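Local coordinates for putative metal-dependent isothiocyanate hydrolase SaxA (Pectobacterium carotovorum, PDB 6BRM), which probably hydrolyses isothiocyanates at a two-zinc centre as a member of the metallo-beta-lactamase superfamily, at residues B[56-61]-B[80-85]; B[85-90]-B[101-106]; B[183-188]-B[203-208]. All blocks are in the same frame, centred on the assembly; numbering follows the deposited sequence. Where two conformers were deposited one is given.

Interaction 1 of 3, residues B[56-61]-B[80-85]; sequences DLLAVD and AVPKDM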
ATOM      1  N   ASP B  56       0.772  25.101 -26.936  1.00 76.66           N
ATOM      2  CA  ASP B  56       1.875  24.133 -26.954  1.00 77.51           C
ATOM      3  C   ASP B  56       1.591  22.909 -26.077  1.00 76.36           C
ATOM      4  O   ASP B  56       1.977  21.793 -26.431  1.00 76.32           O
ATOM      5  CB  ASP B  56       3.193  24.790 -26.510  1.00 77.87           C
ATOM      6  CG  ASP B  56       3.687  25.853 -27.485  1.00 77.65           C
ATOM      7  OD1 ASP B  56       2.994  26.151 -28.485  1.00 75.97           O
ATOM      8  OD2 ASP B  56       4.784  26.400 -27.243  1.00 78.28           O
ATOM      9  N   LEU B  57       0.922  23.124 -24.942  1.00 73.72           N
ATOM     10  CA  LEU B  57       0.547  22.028 -24.035  1.00 72.44           C
ATOM     11  C   LEU B  57      -0.448  21.039 -24.649  1.00 71.30           C
ATOM     12  O   LEU B  57      -0.359  19.838 -24.387  1.00 71.74           O
ATOM     13  CB  LEU B  57      -0.020  22.562 -22.712  1.00 71.93           C
ATOM     14  CG  LEU B  57       1.006  22.892 -21.627  1.00 71.98           C
ATOM     15  CD1 LEU B  57       1.956  23.991 -22.069  1.00 71.43           C
ATOM     16  CD2 LEU B  57       0.284  23.285 -20.345  1.00 72.04           C
ATOM     17  N   LEU B  58      -1.383  21.544 -25.454  1.00 69.78           N
ATOM     18  CA  LEU B  58      -2.462  20.716 -26.014  1.00 68.68           C
ATOM     19  C   LEU B  58      -2.078  19.875 -27.248  1.00 66.62           C
ATOM     20  O   LEU B  58      -2.822  18.960 -27.613  1.00 66.05           O
ATOM     21  CB  LEU B  58      -3.692  21.584 -26.323  1.00 68.52           C
ATOM     22  CG  LEU B  58      -4.305  22.325 -25.125  1.00 68.79           C
ATOM     23  CD1 LEU B  58      -5.457  23.217 -25.570  1.00 68.12           C
ATOM     24  CD2 LEU B  58      -4.760  21.358 -24.039  1.00 68.81           C
ATOM     25  N   ALA B  59      -0.938  20.173 -27.881  1.00 64.45           N
ATOM     26  CA  ALA B  59      -0.422  19.360 -28.998  1.00 63.55           C
ATOM     27  C   ALA B  59       0.051  18.000 -28.473  1.00 61.56           C
ATOM     28  O   ALA B  59       1.254  17.759 -28.317  1.00 60.84           O
ATOM     29  CB  ALA B  59       0.710  20.085 -29.721  1.00 63.32           C
ATOM     30  N   VAL B  60      -0.916  17.119 -28.213  1.00 58.53           N
ATOM     31  CA  VAL B  60      -0.710  15.922 -27.391  1.00 57.22           C
ATOM     32  C   VAL B  60      -1.674  14.802 -27.823  1.00 56.34           C
ATOM     33  O   VAL B  60      -2.783  15.075 -28.289  1.00 57.30           O
ATOM     34  CB  VAL B  60      -0.845  16.308 -25.883  1.00 55.84           C
ATOM     35  CG1 VAL B  60      -1.357  15.170 -25.006  1.00 56.41           C
ATOM     36  CG2 VAL B  60       0.486  16.826 -25.344  1.00 55.88           C
ATOM     37  N   ASP B  61      -1.235  13.550 -27.672  1.00 54.45           N
ATOM     38  CA  ASP B  61      -2.037  12.373 -28.048  1.00 53.42           C
ATOM     39  C   ASP B  61      -3.086  12.014 -26.999  1.00 51.72           C
ATOM     40  O   ASP B  61      -4.197  11.610 -27.347  1.00 50.70           O
ATOM     41  CB  ASP B  61      -1.138  11.159 -28.303  1.00 53.33           C
ATOM     42  CG  ASP B  61      -0.316  11.300 -29.563  1.00 52.27           C
ATOM     43  OD1 ASP B  61      -0.922  11.436 -30.645  1.00 51.44           O
ATOM     44  OD2 ASP B  61       0.930  11.269 -29.476  1.00 52.09           O
ATOM     45  N   ALA B  80     -10.176  24.622 -20.701  1.00 66.16           N
ATOM     46  CA  ALA B  80      -9.206  24.804 -21.800  1.00 64.92           C
ATOM     47  C   ALA B  80      -8.896  23.545 -22.623  1.00 64.08           C
ATOM     48  O   ALA B  80      -8.678  23.642 -23.834  1.00 63.54           O
ATOM     49  CB  ALA B  80      -7.913  25.400 -21.262  1.00 65.07           C
ATOM     50  N   VAL B  81      -8.861  22.382 -21.971  1.00 62.36           N
ATOM     51  CA  VAL B  81      -8.637  21.104 -22.663  1.00 60.73           C
ATOM     52  C   VAL B  81      -9.934  20.715 -23.387  1.00 58.62           C
ATOM     53  O   VAL B  81     -11.002  20.714 -22.764  1.00 60.29           O
ATOM     54  CB  VAL B  81      -8.203  19.987 -21.678  1.00 60.85           C
ATOM     55  CG1 VAL B  81      -8.054  18.641 -22.381  1.00 61.45           C
ATOM     56  CG2 VAL B  81      -6.886  20.352 -21.004  1.00 59.98           C
ATOM     57  N   PRO B  82      -9.852  20.383 -24.697  1.00 54.40           N
ATOM     58  CA  PRO B  82     -11.072  20.088 -25.450  1.00 53.80           C
ATOM     59  C   PRO B  82     -11.686  18.756 -25.038  1.00 53.82           C
ATOM     60  O   PRO B  82     -10.961  17.832 -24.670  1.00 51.78           O
ATOM     61  CB  PRO B  82     -10.590  20.047 -26.900  1.00 52.37           C
ATOM     62  CG  PRO B  82      -9.175  19.620 -26.803  1.00 51.92           C
ATOM     63  CD  PRO B  82      -8.646  20.200 -25.527  1.00 52.85           C
ATOM     64  N   LYS B  83     -13.012  18.669 -25.117  1.00 54.83           N
ATOM     65  CA  LYS B  83     -13.756  17.527 -24.567  1.00 56.33           C
ATOM     66  C   LYS B  83     -13.558  16.215 -25.337  1.00 55.87           C
ATOM     67  O   LYS B  83     -13.732  15.132 -24.768  1.00 55.11           O
ATOM     68  CB  LYS B  83     -15.252  17.857 -24.463  1.00 57.09           C
ATOM     69  CG  LYS B  83     -15.596  19.071 -23.602  1.00 56.98           C
ATOM     70  CD  LYS B  83     -15.014  18.992 -22.199  1.00 58.54           C
ATOM     71  CE  LYS B  83     -15.547  20.101 -21.304  1.00 59.90           C
ATOM     72  NZ  LYS B  83     -15.037  21.445 -21.700  1.00 60.73           N
ATOM     73  N   ASP B  84     -13.180  16.329 -26.611  1.00 55.27           N
ATOM     74  CA  ASP B  84     -12.878  15.173 -27.475  1.00 55.52           C
ATOM     75  C   ASP B  84     -11.440  14.622 -27.333  1.00 56.10           C
ATOM     76  O   ASP B  84     -11.060  13.688 -28.052  1.00 56.11           O
ATOM     77  CB  ASP B  84     -13.196  15.496 -28.955  1.00 56.66           C
ATOM     78  CG  ASP B  84     -12.645  16.848 -29.411  1.00 57.23           C
ATOM     79  OD1 ASP B  84     -11.474  17.165 -29.108  1.00 56.75           O
ATOM     80  OD2 ASP B  84     -13.402  17.603 -30.060  1.00 57.93           O
ATOM     81  N   MET B  85     -10.651  15.199 -26.422  1.00 56.19           N
ATOM     82  CA  MET B  85      -9.319  14.681 -26.085  1.00 56.46           C
ATOM     83  C   MET B  85      -9.431  13.346 -25.349  1.00 56.23           C
ATOM     84  O   MET B  85     -10.340  13.150 -24.536  1.00 57.65           O
ATOM     85  CB  MET B  85      -8.569  15.693 -25.204  1.00 57.76           C
ATOM     86  CG  MET B  85      -7.171  15.286 -24.746  1.00 58.84           C
ATOM     87  SD  MET B  85      -5.950  15.197 -26.069  1.00 61.80           S
ATOM     88  CE  MET B  85      -5.760  16.940 -26.450  1.00 62.42           C
TER
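Leu-58 and Met-85 carry most of this contact, each resting on the backbone or side chains of the facing segment. The apolar part belongs to Leu-58, at the end of helix 54-58. Its CG lies opposite its own carbonyl carbon (chi1 -60°), which sends the two methyls toward the end of helix 75-80. CD2 of Leu-58 meets CG2 of Val-81 at 3.8 Å, the two side chains crossing obliquely, and more loosely touches CD of the Pro-82 ring at 4.3 Å.

A second kind of contact sets carbon and sulfur against carbonyl oxygens. The other Leu-58 methyl, CD1, lies 3.7 Å from the backbone O of Ala-80. Met-85 starts out extended and then bends at both chi2 (68°) and chi3 (70°), curling its thioether end over the carbonyls at and just beyond the end of helix 54-58. There CE of Met-85 is 3.8 Å from O of Leu-58, and its SD is 3.9 Å from O of Val-60. These are van der Waals approaches, and no hydrogen bond joins the two segments.

Hydrogen bonds act instead within or beside each segment. A type I beta turn from Pro-82 to Met-85 is closed by Met-85 N to Pro-82 O at 3.2 Å, and it brings the thioether side chain back toward 56-61. On the facing side, Ala-59 centres an inverse gamma turn, while OD2 of Asp-61 accepts a bond from the backbone N of Lys-19.

The two segments lead into strands 62-64 and 87-89, parallel neighbours in one sheet, with helix 75-80 on the connection between them. The contact thus packs together the chain entering the first strand and the chain entering the second strand of a beta-alpha-beta crossover, the unit of the metallo-beta-lactamase fold whose loop after strand 62-64 supplies four of the zinc ligands, His-67, His-69, Asp-71 and His-72.

Interaction 2 of 3, residues B[85-90]-B[101-106]; sequences MLIYTQ and QGFFNI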
ATOM      1  N   MET B  85     -10.651  15.199 -26.422  1.00 56.19           N
ATOM      2  CA  MET B  85      -9.319  14.681 -26.085  1.00 56.46           C
ATOM      3  C   MET B  85      -9.431  13.346 -25.349  1.00 56.23           C
ATOM      4  O   MET B  85     -10.340  13.150 -24.536  1.00 57.65           O
ATOM      5  CB  MET B  85      -8.569  15.693 -25.204  1.00 57.76           C
ATOM      6  CG  MET B  85      -7.171  15.286 -24.746  1.00 58.84           C
ATOM      7  SD  MET B  85      -5.950  15.197 -26.069  1.00 61.80           S
ATOM      8  CE  MET B  85      -5.760  16.940 -26.450  1.00 62.42           C
ATOM      9  N   LEU B  86      -8.490  12.447 -25.631  1.00 54.00           N
ATOM     10  CA  LEU B  86      -8.397  11.160 -24.943  1.00 53.51           C
ATOM     11  C   LEU B  86      -7.816  11.348 -23.533  1.00 53.53           C
ATOM     12  O   LEU B  86      -6.638  11.688 -23.388  1.00 52.63           O
ATOM     13  CB  LEU B  86      -7.527  10.186 -25.751  1.00 53.55           C
ATOM     14  CG  LEU B  86      -7.267   8.784 -25.177  1.00 53.73           C
ATOM     15  CD1 LEU B  86      -8.558   8.047 -24.842  1.00 53.65           C
ATOM     16  CD2 LEU B  86      -6.433   7.976 -26.157  1.00 54.63           C
ATOM     17  N   ILE B  87      -8.638  11.121 -22.507  1.00 52.49           N
ATOM     18  CA  ILE B  87      -8.209  11.249 -21.113  1.00 50.86           C
ATOM     19  C   ILE B  87      -8.031   9.867 -20.486  1.00 50.06           C
ATOM     20  O   ILE B  87      -8.943   9.042 -20.531  1.00 49.76           O
ATOM     21  CB  ILE B  87      -9.227  12.036 -20.251  1.00 51.68           C
ATOM     22  CG1 ILE B  87      -9.759  13.284 -20.979  1.00 52.87           C
ATOM     23  CG2 ILE B  87      -8.604  12.423 -18.915  1.00 51.68           C
ATOM     24  CD1 ILE B  87      -8.704  14.296 -21.376  1.00 53.12           C
ATOM     25  N   TYR B  88      -6.860   9.639 -19.893  1.00 48.84           N
ATOM     26  CA  TYR B  88      -6.557   8.420 -19.146  1.00 48.40           C
ATOM     27  C   TYR B  88      -6.698   8.702 -17.647  1.00 49.94           C
ATOM     28  O   TYR B  88      -5.953   9.522 -17.103  1.00 50.89           O
ATOM     29  CB  TYR B  88      -5.128   7.945 -19.453  1.00 48.09           C
ATOM     30  CG  TYR B  88      -4.981   7.146 -20.741  1.00 48.04           C
ATOM     31  CD1 TYR B  88      -5.594   5.900 -20.888  1.00 47.32           C
ATOM     32  CD2 TYR B  88      -4.210   7.625 -21.805  1.00 48.63           C
ATOM     33  CE1 TYR B  88      -5.458   5.162 -22.054  1.00 47.60           C
ATOM     34  CE2 TYR B  88      -4.067   6.890 -22.978  1.00 48.26           C
ATOM     35  CZ  TYR B  88      -4.692   5.658 -23.096  1.00 47.89           C
ATOM     36  OH  TYR B  88      -4.561   4.925 -24.250  1.00 46.20           O
ATOM     37  N   THR B  89      -7.642   8.025 -16.985  1.00 49.06           N
ATOM     38  CA  THR B  89      -7.871   8.197 -15.545  1.00 47.87           C
ATOM     39  C   THR B  89      -7.405   7.001 -14.717  1.00 48.81           C
ATOM     40  O   THR B  89      -7.173   5.910 -15.236  1.00 49.86           O
ATOM     41  CB  THR B  89      -9.354   8.458 -15.226  1.00 47.84           C
ATOM     42  OG1 THR B  89     -10.138   7.310 -15.572  1.00 48.84           O
ATOM     43  CG2 THR B  89      -9.860   9.679 -15.983  1.00 48.57           C
ATOM     44  N   GLN B  90      -7.295   7.244 -13.417  1.00 49.20           N
ATOM     45  CA  GLN B  90      -6.812   6.280 -12.424  1.00 48.20           C
ATOM     46  C   GLN B  90      -7.814   5.156 -12.138  1.00 49.50           C
ATOM     47  O   GLN B  90      -7.420   3.993 -12.025  1.00 48.45           O
ATOM     48  CB  GLN B  90      -6.501   7.044 -11.129  1.00 48.06           C
ATOM     49  CG  GLN B  90      -6.208   6.216  -9.884  1.00 48.29           C
ATOM     50  CD  GLN B  90      -6.037   7.079  -8.643  1.00 48.03           C
ATOM     51  OE1 GLN B  90      -5.235   6.761  -7.768  1.00 48.51           O
ATOM     52  NE2 GLN B  90      -6.789   8.174  -8.563  1.00 46.22           N
ATOM     53  N   GLN B 101     -18.137  16.308 -16.302  1.00 53.32           N
ATOM     54  CA  GLN B 101     -17.650  17.661 -16.589  1.00 51.03           C
ATOM     55  C   GLN B 101     -17.564  17.987 -18.091  1.00 51.85           C
ATOM     56  O   GLN B 101     -16.876  18.940 -18.471  1.00 53.12           O
ATOM     57  CB  GLN B 101     -16.279  17.861 -15.931  1.00 48.84           C
ATOM     58  CG  GLN B 101     -16.316  17.819 -14.410  1.00 47.36           C
ATOM     59  CD  GLN B 101     -14.951  17.976 -13.757  1.00 46.73           C
ATOM     60  OE1 GLN B 101     -14.863  18.229 -12.556  1.00 48.86           O
ATOM     61  NE2 GLN B 101     -13.887  17.831 -14.538  1.00 43.86           N
ATOM     62  N   GLY B 102     -18.253  17.214 -18.939  1.00 52.43           N
ATOM     63  CA  GLY B 102     -18.338  17.491 -20.382  1.00 52.25           C
ATOM     64  C   GLY B 102     -17.509  16.596 -21.292  1.00 53.01           C
ATOM     65  O   GLY B 102     -17.762  16.542 -22.495  1.00 53.41           O
ATOM     66  N   PHE B 103     -16.523  15.896 -20.730  1.00 54.93           N
ATOM     67  CA  PHE B 103     -15.626  15.040 -21.515  1.00 55.51           C
ATOM     68  C   PHE B 103     -16.327  13.726 -21.870  1.00 57.74           C
ATOM     69  O   PHE B 103     -17.166  13.243 -21.102  1.00 57.26           O
ATOM     70  CB  PHE B 103     -14.329  14.766 -20.745  1.00 54.47           C
ATOM     71  CG  PHE B 103     -13.478  15.991 -20.530  1.00 54.22           C
ATOM     72  CD1 PHE B 103     -13.703  16.844 -19.452  1.00 54.78           C
ATOM     73  CD2 PHE B 103     -12.436  16.291 -21.404  1.00 54.82           C
ATOM     74  CE1 PHE B 103     -12.915  17.973 -19.257  1.00 54.70           C
ATOM     75  CE2 PHE B 103     -11.646  17.420 -21.215  1.00 54.99           C
ATOM     76  CZ  PHE B 103     -11.885  18.262 -20.140  1.00 54.36           C
ATOM     77  N   PHE B 104     -16.006  13.168 -23.040  1.00 59.42           N
ATOM     78  CA  PHE B 104     -16.602  11.888 -23.486  1.00 60.05           C
ATOM     79  C   PHE B 104     -15.648  10.808 -24.050  1.00 59.12           C
ATOM     80  O   PHE B 104     -16.084   9.669 -24.245  1.00 58.38           O
ATOM     81  CB  PHE B 104     -17.780  12.141 -24.452  1.00 61.27           C
ATOM     82  CG  PHE B 104     -17.497  13.153 -25.532  1.00 63.49           C
ATOM     83  CD1 PHE B 104     -16.684  12.830 -26.614  1.00 64.36           C
ATOM     84  CD2 PHE B 104     -18.068  14.425 -25.484  1.00 65.72           C
ATOM     85  CE1 PHE B 104     -16.430  13.755 -27.618  1.00 64.26           C
ATOM     86  CE2 PHE B 104     -17.817  15.355 -26.485  1.00 65.96           C
ATOM     87  CZ  PHE B 104     -16.995  15.019 -27.554  1.00 65.82           C
ATOM     88  N   ASN B 105     -14.374  11.141 -24.296  1.00 58.09           N
ATOM     89  CA  ASN B 105     -13.370  10.162 -24.754  1.00 55.32           C
ATOM     90  C   ASN B 105     -12.422   9.825 -23.597  1.00 53.02           C
ATOM     91  O   ASN B 105     -11.301  10.325 -23.524  1.00 52.26           O
ATOM     92  CB  ASN B 105     -12.596  10.707 -25.964  1.00 55.76           C
ATOM     93  CG  ASN B 105     -13.475  10.906 -27.196  1.00 57.64           C
ATOM     94  OD1 ASN B 105     -14.470  10.199 -27.404  1.00 55.98           O
ATOM     95  ND2 ASN B 105     -13.092  11.860 -28.038  1.00 57.32           N
ATOM     96  N   ILE B 106     -12.897   8.962 -22.698  1.00 51.46           N
ATOM     97  CA  ILE B 106     -12.237   8.666 -21.423  1.00 49.55           C
ATOM     98  C   ILE B 106     -11.891   7.178 -21.332  1.00 49.54           C
ATOM     99  O   ILE B 106     -12.641   6.331 -21.811  1.00 51.15           O
ATOM    100  CB  ILE B 106     -13.161   9.055 -20.243  1.00 49.74           C
ATOM    101  CG1 ILE B 106     -13.454  10.560 -20.267  1.00 49.89           C
ATOM    102  CG2 ILE B 106     -12.552   8.683 -18.892  1.00 50.02           C
ATOM    103  CD1 ILE B 106     -14.787  10.918 -19.665  1.00 50.22           C
TER
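Asn-105, Ile-106 and Ile-87 account for most of the surface buried here. Asn-105 works chiefly through its backbone: its O accepts a hydrogen bond from N of Ile-87 at 3.0 Å, nearly straight at hydrogen (166°). The same oxygen of Asn-105 receives a CA-H...O contact from Leu-86, CA to O 3.3 Å. CB of Asn-105 packs 3.6 Å from O of Met-85, and ND2 is hydrogen-bonded to O of Asp-84, so the residue grips the incoming chain from both its backbone and its amide.

Ile-106 pairs with Ile-87 in a parallel beta bridge, their CA atoms 4.8 Å apart and their side chains on the same face of the sheet. CA of Ile-106 also approaches O of Ile-87, at 3.4 Å, as a second CA-H...O contact. Farther along, CG2 of Ile-106 meets CG2 of Thr-89 at 4.1 Å.

In Ile-87, CG1 lies opposite the carbonyl carbon (chi1 -43°), which directs this branch to the Phe-103 ring. CG1 of Ile-87 meets CD2 of Phe-103 at 4.0 Å, approaching obliquely, and the side chains cross at about a right angle.

Strand 87-89 lies between strands 106-108 and 62-64, all parallel, bonded on one side to Arg-107 and on the other to Val-63. Helix 92-100, which connects strand 87-89 to strand 106-108, outermost in the sheet within this chain, packs through Ile-98 on both Ile-106 and Phe-103 and through Ala-95 on Thr-89.

Interaction 3 of 3, residues B[183-188]-B[203-208]; sequences VVLNTG and EDTLRT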
ATOM      1  N   VAL B 183      13.342   8.379 -11.969  1.00 51.05           N
ATOM      2  CA  VAL B 183      12.248   8.421 -10.996  1.00 50.19           C
ATOM      3  C   VAL B 183      11.857   9.882 -10.768  1.00 48.74           C
ATOM      4  O   VAL B 183      12.637  10.647 -10.201  1.00 49.06           O
ATOM      5  CB  VAL B 183      12.651   7.754  -9.660  1.00 50.69           C
ATOM      6  CG1 VAL B 183      11.455   7.645  -8.723  1.00 51.54           C
ATOM      7  CG2 VAL B 183      13.225   6.366  -9.910  1.00 51.17           C
ATOM      8  N   VAL B 184      10.657  10.260 -11.216  1.00 47.34           N
ATOM      9  CA  VAL B 184      10.143  11.624 -11.049  1.00 46.96           C
ATOM     10  C   VAL B 184       9.330  11.700  -9.752  1.00 47.12           C
ATOM     11  O   VAL B 184       8.282  11.059  -9.638  1.00 46.34           O
ATOM     12  CB  VAL B 184       9.264  12.069 -12.245  1.00 47.14           C
ATOM     13  CG1 VAL B 184       8.914  13.553 -12.134  1.00 47.21           C
ATOM     14  CG2 VAL B 184       9.962  11.790 -13.567  1.00 47.32           C
ATOM     15  N   LEU B 185       9.817  12.480  -8.785  1.00 48.23           N
ATOM     16  CA  LEU B 185       9.166  12.626  -7.478  1.00 49.61           C
ATOM     17  C   LEU B 185       8.447  13.965  -7.345  1.00 51.19           C
ATOM     18  O   LEU B 185       8.889  14.977  -7.903  1.00 50.39           O
ATOM     19  CB  LEU B 185      10.194  12.514  -6.352  1.00 50.01           C
ATOM     20  CG  LEU B 185      11.139  11.316  -6.366  1.00 49.74           C
ATOM     21  CD1 LEU B 185      12.063  11.389  -5.165  1.00 49.71           C
ATOM     22  CD2 LEU B 185      10.383  10.000  -6.381  1.00 49.49           C
ATOM     23  N   ASN B 186       7.345  13.948  -6.595  1.00 51.84           N
ATOM     24  CA  ASN B 186       6.607  15.153  -6.221  1.00 51.08           C
ATOM     25  C   ASN B 186       7.105  15.617  -4.851  1.00 52.07           C
ATOM     26  O   ASN B 186       6.553  15.233  -3.818  1.00 53.23           O
ATOM     27  CB  ASN B 186       5.102  14.865  -6.201  1.00 49.83           C
ATOM     28  CG  ASN B 186       4.537  14.606  -7.590  1.00 49.97           C
ATOM     29  OD1 ASN B 186       5.266  14.586  -8.587  1.00 49.09           O
ATOM     30  ND2 ASN B 186       3.227  14.414  -7.663  1.00 48.54           N
ATOM     31  N   THR B 187       8.162  16.435  -4.862  1.00 53.81           N
ATOM     32  CA  THR B 187       8.879  16.861  -3.649  1.00 54.48           C
ATOM     33  C   THR B 187       8.462  18.268  -3.189  1.00 56.45           C
ATOM     34  O   THR B 187       9.296  19.162  -3.015  1.00 56.32           O
ATOM     35  CB  THR B 187      10.406  16.825  -3.872  1.00 54.17           C
ATOM     36  OG1 THR B 187      10.737  17.591  -5.035  1.00 54.45           O
ATOM     37  CG2 THR B 187      10.889  15.406  -4.063  1.00 54.36           C
ATOM     38  N   GLY B 188       7.163  18.450  -2.983  1.00 57.31           N
ATOM     39  CA  GLY B 188       6.622  19.700  -2.461  1.00 58.13           C
ATOM     40  C   GLY B 188       6.781  19.865  -0.966  1.00 58.51           C
ATOM     41  O   GLY B 188       6.919  20.988  -0.476  1.00 58.15           O
ATOM     42  N   GLU B 203      14.120  14.327   2.291  1.00 62.85           N
ATOM     43  CA  GLU B 203      14.552  13.026   2.847  1.00 62.71           C
ATOM     44  C   GLU B 203      14.285  11.852   1.905  1.00 60.50           C
ATOM     45  O   GLU B 203      15.106  10.942   1.789  1.00 58.65           O
ATOM     46  CB  GLU B 203      13.870  12.743   4.195  1.00 66.40           C
ATOM     47  CG  GLU B 203      14.462  13.496   5.379  1.00 68.28           C
ATOM     48  CD  GLU B 203      13.920  13.006   6.715  1.00 70.00           C
ATOM     49  OE1 GLU B 203      13.276  13.807   7.429  1.00 70.54           O
ATOM     50  OE2 GLU B 203      14.130  11.816   7.049  1.00 70.88           O
ATOM     51  N   ASP B 204      13.136  11.892   1.232  1.00 60.21           N
ATOM     52  CA  ASP B 204      12.718  10.825   0.325  1.00 57.49           C
ATOM     53  C   ASP B 204      13.546  10.770  -0.965  1.00 58.29           C
ATOM     54  O   ASP B 204      13.556   9.747  -1.640  1.00 58.80           O
ATOM     55  CB  ASP B 204      11.227  10.955   0.005  1.00 56.64           C
ATOM     56  CG  ASP B 204      10.344  10.804   1.241  1.00 56.48           C
ATOM     57  OD1 ASP B 204      10.806  11.123   2.354  1.00 59.14           O
ATOM     58  OD2 ASP B 204       9.180  10.376   1.107  1.00 56.27           O
ATOM     59  N   THR B 205      14.229  11.864  -1.304  1.00 59.94           N
ATOM     60  CA  THR B 205      15.208  11.881  -2.399  1.00 60.08           C
ATOM     61  C   THR B 205      16.419  10.983  -2.102  1.00 60.96           C
ATOM     62  O   THR B 205      16.864  10.235  -2.972  1.00 61.21           O
ATOM     63  CB  THR B 205      15.706  13.319  -2.686  1.00 59.44           C
ATOM     64  OG1 THR B 205      14.597  14.153  -3.040  1.00 59.87           O
ATOM     65  CG2 THR B 205      16.719  13.344  -3.815  1.00 59.86           C
ATOM     66  N   LEU B 206      16.950  11.077  -0.883  1.00 60.54           N
ATOM     67  CA  LEU B 206      18.114  10.282  -0.471  1.00 60.87           C
ATOM     68  C   LEU B 206      17.778   8.796  -0.282  1.00 61.08           C
ATOM     69  O   LEU B 206      18.523   7.931  -0.754  1.00 61.55           O
ATOM     70  CB  LEU B 206      18.713  10.846   0.825  1.00 61.30           C
ATOM     71  CG  LEU B 206      20.069  10.304   1.296  1.00 61.03           C
ATOM     72  CD1 LEU B 206      21.178  10.614   0.300  1.00 60.43           C
ATOM     73  CD2 LEU B 206      20.409  10.884   2.661  1.00 61.80           C
ATOM     74  N   ARG B 207      16.668   8.514   0.397  0.50 61.66           N
ATOM     75  CA  ARG B 207      16.235   7.141   0.675  0.50 62.04           C
ATOM     76  C   ARG B 207      15.984   6.298  -0.584  0.50 63.10           C
ATOM     77  O   ARG B 207      16.199   5.083  -0.566  0.50 64.38           O
ATOM     78  CB  ARG B 207      14.984   7.158   1.559  0.50 61.98           C
ATOM     79  CG  ARG B 207      15.278   7.455   3.022  0.50 61.75           C
ATOM     80  CD  ARG B 207      14.044   7.933   3.771  0.50 61.34           C
ATOM     81  NE  ARG B 207      14.242   7.902   5.219  0.50 61.29           N
ATOM     82  CZ  ARG B 207      15.004   8.757   5.892  0.50 60.46           C
ATOM     83  NH1 ARG B 207      15.653   9.721   5.253  0.50 59.63           N
ATOM     84  NH2 ARG B 207      15.121   8.647   7.209  0.50 60.30           N
ATOM     85  N   THR B 208      15.532   6.940  -1.663  1.00 63.25           N
ATOM     86  CA  THR B 208      15.392   6.281  -2.975  1.00 63.53           C
ATOM     87  C   THR B 208      16.740   5.935  -3.594  1.00 65.10           C
ATOM     88  O   THR B 208      16.940   4.821  -4.082  1.00 67.94           O
ATOM     89  CB  THR B 208      14.680   7.182  -4.007  1.00 64.26           C
ATOM     90  OG1 THR B 208      15.301   8.472  -4.046  1.00 65.75           O
ATOM     91  CG2 THR B 208      13.242   7.343  -3.669  1.00 63.11           C
TER
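With CG turned opposite its carbonyl carbon (chi1 -51°), Leu-185 extends from strand 183-186 toward the helix and leads with CD1. Thr-187 places its methyl, rather than its hydroxyl, opposite the carbonyl carbon, and Thr-205 places OG1 there, so that a methyl of one threonine faces the hydroxyl of the other.

CD1 of Leu-185 lies on the first turns of the helix, 4.2 Å from O of Asp-204 and equally far from CA of Thr-205. CG2 of Thr-208 lies 4.5 Å from CD1 of Leu-185. Beside this, CG2 of Thr-187 meets OG1 of Thr-205 at 4.0 Å, the side chains crossing at about a right angle. The contact is loose and buried, and no hydrogen bond crosses it.

The strand and helix run nearly antiparallel, at 157°, with their axes 10.1 Å apart. They are part of a beta-alpha-beta crossover of the metallo-beta-lactamase fold, in which, after a small hairpin, helix 203-211 leads back from strand 182-186 to its parallel neighbour 216-220 in the second sheet. Tyr-171 of helix 169-178 touches both Leu-185 and Thr-208.

Thr-208 turns its OG1 back to the helix, donating to O of Thr-205 at 2.6 Å from above the carbonyl plane. At the C-terminal end of the strand, ND2 of Asn-186 bonds OD1 of the zinc ligand Asp-164, while OG1 of Thr-187 makes a weak bond to O of Ser-220, next to the ligand His-221.

How the interactions relate
Interactions 1 and 2 are neighbours in series, with centres 11 Å apart and Met-85 in common. Interaction 1 lies in the connections leading into strands 62-64 and 87-89, and interaction 2 pairs strand 87-89 with the start of strand 106-108, in one sheet; together they follow its successive crossovers. Interaction 3 comes later in the chain, on the other seven-stranded sheet, its centre about 29 Å from each of the others and on the opposite side of the chain's centre. The contacts therefore sample both halves of the metallo-beta-lactamase fold, which both contribute zinc ligands: His-67, His-69, Asp-71 and His-72 follow strand 62-64, whereas His-128, Asp-164 and His-221 follow strands 120-124, 159-163 and 216-220.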